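Local coordinates for protein 3,4-dihydroxy-2-butanone 4-phosphate synthase (Acinetobacter baumannii, PDB 6MNZ) that probably converts D-ribulose 5-phosphate to formate and 3,4-dihydroxy-2-butanone 4-phosphate in riboflavin biosynthesis, with magnesium or manganese as cofactor, at residues T248-L261 / V289-L301. Residues are numbered along the deposited sequence; the frame is centred on the assembly and turned at random.
Sequences TTVRVHGFSPVRDL and VLVWIGQDHLQDL. With SO4 (sulfate ion), chain D.
Arg-251, Val-252 and His-253 pair with Leu-290, Val-291 and Trp-292 as neighbouring parallel strands of the mixed sheet in the GTP cyclohydrolase II-like domain, their short axes 14° apart. The backbone ladder zigzags: Val-289 N donates to Thr-249 O, Val-289 O accepts from Arg-251 N (2.9 Å), and Arg-251 O accepts from Val-291 N (2.8 Å). Beyond it the strands diverge, and the bond from Ile-293 N to His-253 O is weak.

Side chains meet on both faces of the sheet. Val-252 and Val-291 sit side by side, CG2 to CG2 at 3.9 Å, against Thr-326 and Ile-333 of helix 320-336, which also touches Ile-293. On the other face His-253 and Trp-292, each with CG anti to the backbone N (chi1 179° in Trp-292), lean toward their own carbonyl carbons and form an aromatic contact, rim to rim with planes at 40°, CD2 of the imidazole lying 3.6 Å from CZ3 of the indole. Past the strands, Leu-298 crosses Phe-255 at about a right angle, putting CD1 over one face of the phenyl ring and CD2 3.5 Å from Phe-255 CB. Leu-301 CD2 packs on Leu-261 CD1.

Trp-292 NE1 hydrogen-bonds to the carboxylate of Asp-300 of the second subunit, tying the strand end to the dimer interface. A sulfate, probably from the crystallisation liquor, is shared with Ser-347: NH1 and NH2 of Arg-251 both donate to its O1, which lies in the guanidinium plane, 3.1 Å from NH2.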
loop_
_atom_site.group_PDB
_atom_site.type_symbol
_atom_site.label_atom_id
_atom_site.label_comp_id
_atom_site.label_asym_id
_atom_site.label_seq_id
_atom_site.Cartn_x
_atom_site.Cartn_y
_atom_site.Cartn_z
ATOM N N THR A 248 0.369 27.177 24.484
ATOM C CA THR A 248 0.114 25.754 24.317
ATOM C C THR A 248 1.429 25.037 24.056
ATOM O O THR A 248 2.253 25.510 23.266
ATOM C CB THR A 248 -0.870 25.507 23.171
ATOM O OG1 THR A 248 -2.050 26.295 23.374
ATOM C CG2 THR A 248 -1.254 24.040 23.100
ATOM N N THR A 249 1.669 23.962 24.803
ATOM C CA THR A 249 2.815 23.094 24.566
ATOM C C THR A 249 2.490 22.120 23.440
ATOM O O THR A 249 1.475 21.415 23.495
ATOM C CB THR A 249 3.181 22.338 25.841
ATOM O OG1 THR A 249 3.334 23.264 26.923
ATOM C CG2 THR A 249 4.477 21.559 25.651
ATOM N N VAL A 250 3.301 22.136 22.385
ATOM C CA VAL A 250 2.906 21.611 21.085
ATOM C C VAL A 250 3.961 20.623 20.609
ATOM O O VAL A 250 5.162 20.843 20.791
ATOM C CB VAL A 250 2.713 22.739 20.051
ATOM C CG1 VAL A 250 2.428 22.157 18.676
ATOM C CG2 VAL A 250 1.592 23.661 20.489
ATOM N N ARG A 251 3.507 19.546 19.967
ATOM C CA ARG A 251 4.364 18.726 19.120
ATOM C C ARG A 251 3.586 18.320 17.880
ATOM O O ARG A 251 2.566 17.633 17.985
ATOM C CB ARG A 251 4.859 17.487 19.867
ATOM C CG ARG A 251 5.673 16.539 19.002
ATOM C CD ARG A 251 6.958 16.119 19.694
ATOM N NE ARG A 251 7.761 15.230 18.858
ATOM C CZ ARG A 251 8.789 15.619 18.108
ATOM N NH1 ARG A 251 9.230 16.871 18.158
ATOM N NH2 ARG A 251 9.438 14.729 17.371
ATOM N N VAL A 252 4.099 18.692 16.713
ATOM C CA VAL A 252 3.726 18.041 15.463
ATOM C C VAL A 252 4.558 16.778 15.284
ATOM O O VAL A 252 5.790 16.811 15.388
ATOM C CB VAL A 252 3.913 19.000 14.277
ATOM C CG1 VAL A 252 3.810 18.246 12.959
ATOM C CG2 VAL A 252 2.887 20.119 14.343
ATOM N N HIS A 253 3.891 15.669 14.966
ATOM C CA HIS A 253 4.445 14.335 15.167
ATOM C C HIS A 253 4.254 13.509 13.903
ATOM O O HIS A 253 3.117 13.268 13.484
ATOM C CB HIS A 253 3.785 13.640 16.357
ATOM C CG HIS A 253 4.633 12.572 16.968
ATOM N ND1 HIS A 253 5.909 12.823 17.422
ATOM C CD2 HIS A 253 4.493 11.227 16.972
ATOM C CE1 HIS A 253 6.491 11.684 17.747
ATOM N NE2 HIS A 253 5.629 10.708 17.540
ATOM N N GLY A 254 5.359 13.054 13.322
ATOM C CA GLY A 254 5.347 12.018 12.294
ATOM C C GLY A 254 6.009 10.740 12.784
ATOM O O GLY A 254 7.071 10.783 13.410
ATOM N N PHE A 255 5.396 9.604 12.447
ATOM C CA PHE A 255 5.870 8.312 12.929
ATOM C C PHE A 255 7.310 8.062 12.491
ATOM O O PHE A 255 7.776 8.583 11.474
ATOM C CB PHE A 255 4.966 7.197 12.400
ATOM C CG PHE A 255 5.256 5.847 12.990
ATOM C CD1 PHE A 255 5.474 4.755 12.166
ATOM C CD2 PHE A 255 5.101 5.630 14.346
ATOM C CE1 PHE A 255 5.648 3.493 12.699
ATOM C CE2 PHE A 255 5.313 4.380 14.889
ATOM C CZ PHE A 255 5.621 3.316 14.065
ATOM N N SER A 256 8.032 7.285 13.298
ATOM C CA SER A 256 9.410 6.914 12.986
ATOM C C SER A 256 9.864 5.802 13.928
ATOM O O SER A 256 9.094 5.388 14.803
ATOM C CB SER A 256 10.324 8.135 13.085
ATOM O OG SER A 256 10.997 8.167 14.330
ATOM N N PRO A 257 11.065 5.239 13.739
ATOM C CA PRO A 257 11.436 4.044 14.521
ATOM C C PRO A 257 11.527 4.272 16.026
ATOM O O PRO A 257 11.848 3.319 16.747
ATOM C CB PRO A 257 12.808 3.645 13.950
ATOM C CG PRO A 257 13.187 4.696 12.955
ATOM C CD PRO A 257 11.947 5.437 12.577
ATOM N N VAL A 258 11.393 5.507 16.509
ATOM C CA VAL A 258 11.785 5.826 17.878
ATOM C C VAL A 258 10.565 5.801 18.789
ATOM O O VAL A 258 10.580 6.391 19.876
ATOM C CB VAL A 258 12.498 7.189 17.965
ATOM C CG1 VAL A 258 13.748 7.183 17.107
ATOM C CG2 VAL A 258 11.562 8.324 17.563
ATOM N N ARG A 259 9.554 5.015 18.420
ATOM C CA ARG A 259 8.410 4.803 19.297
ATOM C C ARG A 259 8.476 3.471 20.026
ATOM O O ARG A 259 8.092 3.387 21.195
ATOM C CB ARG A 259 7.104 4.850 18.491
ATOM C CG ARG A 259 7.045 5.934 17.449
ATOM C CD ARG A 259 7.267 7.285 18.075
ATOM N NE ARG A 259 6.993 8.349 17.122
ATOM C CZ ARG A 259 7.806 8.677 16.126
ATOM N NH1 ARG A 259 8.901 7.961 15.903
ATOM N NH2 ARG A 259 7.487 9.668 15.306
ATOM N N ASP A 260 8.709 2.392 19.285
ATOM C CA ASP A 260 8.712 1.072 19.899
ATOM C C ASP A 260 9.992 0.806 20.682
ATOM O O ASP A 260 9.959 0.097 21.694
ATOM C CB ASP A 260 8.475 0.019 18.822
ATOM C CG ASP A 260 7.135 0.200 18.124
ATOM O OD1 ASP A 260 7.106 0.923 17.104
ATOM O OD2 ASP A 260 6.104 -0.038 18.793
ATOM N N LEU A 261 11.135 1.303 20.204
ATOM C CA LEU A 261 12.428 0.925 20.770
ATOM C C LEU A 261 12.998 1.992 21.700
ATOM O O LEU A 261 13.101 1.772 22.910
ATOM C CB LEU A 261 13.428 0.629 19.646
ATOM C CG LEU A 261 13.475 -0.821 19.168
ATOM C CD1 LEU A 261 12.136 -1.228 18.576
ATOM C CD2 LEU A 261 14.595 -1.031 18.158
ATOM N N VAL A 289 -0.884 20.601 22.761
ATOM C CA VAL A 289 -1.468 19.835 21.665
ATOM C C VAL A 289 -0.400 18.925 21.070
ATOM O O VAL A 289 0.663 19.390 20.663
ATOM C CB VAL A 289 -2.067 20.761 20.587
ATOM C CG1 VAL A 289 -2.671 19.939 19.456
ATOM C CG2 VAL A 289 -3.115 21.684 21.195
ATOM N N LEU A 290 -0.711 17.638 20.957
ATOM C CA LEU A 290 0.001 16.740 20.058
ATOM C C LEU A 290 -0.765 16.659 18.745
ATOM O O LEU A 290 -1.961 16.354 18.739
ATOM C CB LEU A 290 0.158 15.351 20.674
ATOM C CG LEU A 290 1.046 14.387 19.885
ATOM C CD1 LEU A 290 1.871 13.528 20.828
ATOM C CD2 LEU A 290 0.213 13.516 18.953
ATOM N N VAL A 291 -0.101 17.016 17.653
ATOM C CA VAL A 291 -0.635 16.778 16.322
ATOM C C VAL A 291 -0.105 15.449 15.802
ATOM O O VAL A 291 0.998 15.012 16.140
ATOM C CB VAL A 291 -0.284 17.931 15.362
ATOM C CG1 VAL A 291 -1.136 17.853 14.106
ATOM C CG2 VAL A 291 -0.471 19.270 16.059
ATOM N N TRP A 292 -0.846 14.869 14.860
ATOM C CA TRP A 292 -0.470 13.609 14.231
ATOM C C TRP A 292 -0.823 13.693 12.757
ATOM O O TRP A 292 -1.987 13.915 12.409
ATOM C CB TRP A 292 -1.182 12.422 14.888
ATOM C CG TRP A 292 -0.856 11.102 14.253
ATOM C CD1 TRP A 292 -1.480 10.534 13.181
ATOM C CD2 TRP A 292 0.084 10.130 14.730
ATOM N NE1 TRP A 292 -0.957 9.289 12.935
ATOM C CE2 TRP A 292 -0.002 9.011 13.878
ATOM C CE3 TRP A 292 1.029 10.120 15.760
ATOM C CZ2 TRP A 292 0.881 7.937 13.966
ATOM C CZ3 TRP A 292 1.870 9.027 15.879
ATOM C CH2 TRP A 292 1.815 7.969 14.966
ATOM N N ILE A 293 0.175 13.521 11.896
ATOM C CA ILE A 293 -0.052 13.524 10.456
ATOM C C ILE A 293 -0.566 12.152 10.045
ATOM O O ILE A 293 0.107 11.137 10.259
ATOM C CB ILE A 293 1.230 13.873 9.682
ATOM C CG1 ILE A 293 2.064 14.952 10.376
ATOM C CG2 ILE A 293 0.867 14.341 8.275
ATOM C CD1 ILE A 293 3.576 14.776 10.180
ATOM N N GLY A 294 -1.663 12.138 9.296
ATOM C CA GLY A 294 -2.072 10.921 8.625
ATOM C C GLY A 294 -1.093 10.545 7.526
ATOM O O GLY A 294 -0.616 11.393 6.770
ATOM N N GLN A 295 -0.786 9.252 7.453
ATOM C CA GLN A 295 0.041 8.687 6.398
ATOM C C GLN A 295 -0.733 7.553 5.743
ATOM O O GLN A 295 -1.494 6.848 6.411
ATOM C CB GLN A 295 1.367 8.152 6.963
ATOM C CG GLN A 295 2.618 8.868 6.484
ATOM C CD GLN A 295 3.890 8.173 6.943
ATOM O OE1 GLN A 295 4.224 8.197 8.128
ATOM N NE2 GLN A 295 4.500 7.409 6.044
ATOM N N ASP A 296 -0.567 7.402 4.428
ATOM C CA ASP A 296 -1.247 6.314 3.735
ATOM C C ASP A 296 -0.823 4.962 4.282
ATOM O O ASP A 296 -1.667 4.079 4.476
ATOM C CB ASP A 296 -0.964 6.387 2.236
ATOM C CG ASP A 296 -1.473 7.663 1.612
ATOM O OD1 ASP A 296 -2.624 8.039 1.912
ATOM O OD2 ASP A 296 -0.697 8.334 0.899
ATOM N N HIS A 297 0.424 4.860 4.733
ATOM C CA HIS A 297 0.916 3.695 5.450
ATOM C C HIS A 297 2.005 4.159 6.404
ATOM O O HIS A 297 2.709 5.136 6.134
ATOM C CB HIS A 297 1.455 2.625 4.493
ATOM C CG HIS A 297 0.454 2.157 3.483
ATOM N ND1 HIS A 297 -0.761 1.610 3.836
ATOM C CD2 HIS A 297 0.467 2.202 2.130
ATOM C CE1 HIS A 297 -1.454 1.340 2.743
ATOM N NE2 HIS A 297 -0.727 1.681 1.694
ATOM N N LEU A 298 2.139 3.452 7.520
ATOM C CA LEU A 298 3.233 3.682 8.454
ATOM C C LEU A 298 4.303 2.620 8.245
ATOM O O LEU A 298 4.005 1.420 8.257
ATOM C CB LEU A 298 2.734 3.654 9.898
ATOM C CG LEU A 298 1.835 4.814 10.332
ATOM C CD1 LEU A 298 1.446 4.666 11.797
ATOM C CD2 LEU A 298 2.519 6.153 10.093
ATOM N N GLN A 299 5.540 3.064 8.033
ATOM C CA GLN A 299 6.630 2.135 7.779
ATOM C C GLN A 299 6.727 1.122 8.910
ATOM O O GLN A 299 6.609 1.467 10.089
ATOM C CB GLN A 299 7.954 2.887 7.635
ATOM C CG GLN A 299 9.131 1.986 7.290
ATOM C CD GLN A 299 10.424 2.752 7.093
ATOM O OE1 GLN A 299 10.621 3.811 7.687
ATOM N NE2 GLN A 299 11.374 2.132 6.404
ATOM N N ASP A 300 7.024 -0.121 8.550
ATOM C CA ASP A 300 7.208 -1.157 9.549
ATOM C C ASP A 300 8.580 -1.026 10.202
ATOM O O ASP A 300 9.460 -0.303 9.727
ATOM C CB ASP A 300 7.049 -2.539 8.915
ATOM C CG ASP A 300 6.928 -3.642 9.945
ATOM O OD1 ASP A 300 7.348 -4.779 9.645
ATOM O OD2 ASP A 300 6.526 -3.344 11.089
ATOM N N LEU A 301 8.727 -1.673 11.360
ATOM C CA LEU A 301 9.926 -1.475 12.163
ATOM C C LEU A 301 11.146 -2.126 11.523
ATOM O O LEU A 301 12.266 -1.629 11.683
ATOM C CB LEU A 301 9.707 -2.026 13.571
ATOM C CG LEU A 301 10.907 -1.953 14.517
ATOM C CD1 LEU A 301 11.454 -0.536 14.606
ATOM C CD2 LEU A 301 10.517 -2.467 15.892
HETATM S S SO4 D . 12.627 16.189 16.905
HETATM O O1 SO4 D . 11.559 16.519 15.966
HETATM O O2 SO4 D . 12.477 16.993 18.115
HETATM O O3 SO4 D . 12.554 14.771 17.245
HETATM O O4 SO4 D . 13.918 16.478 16.288
#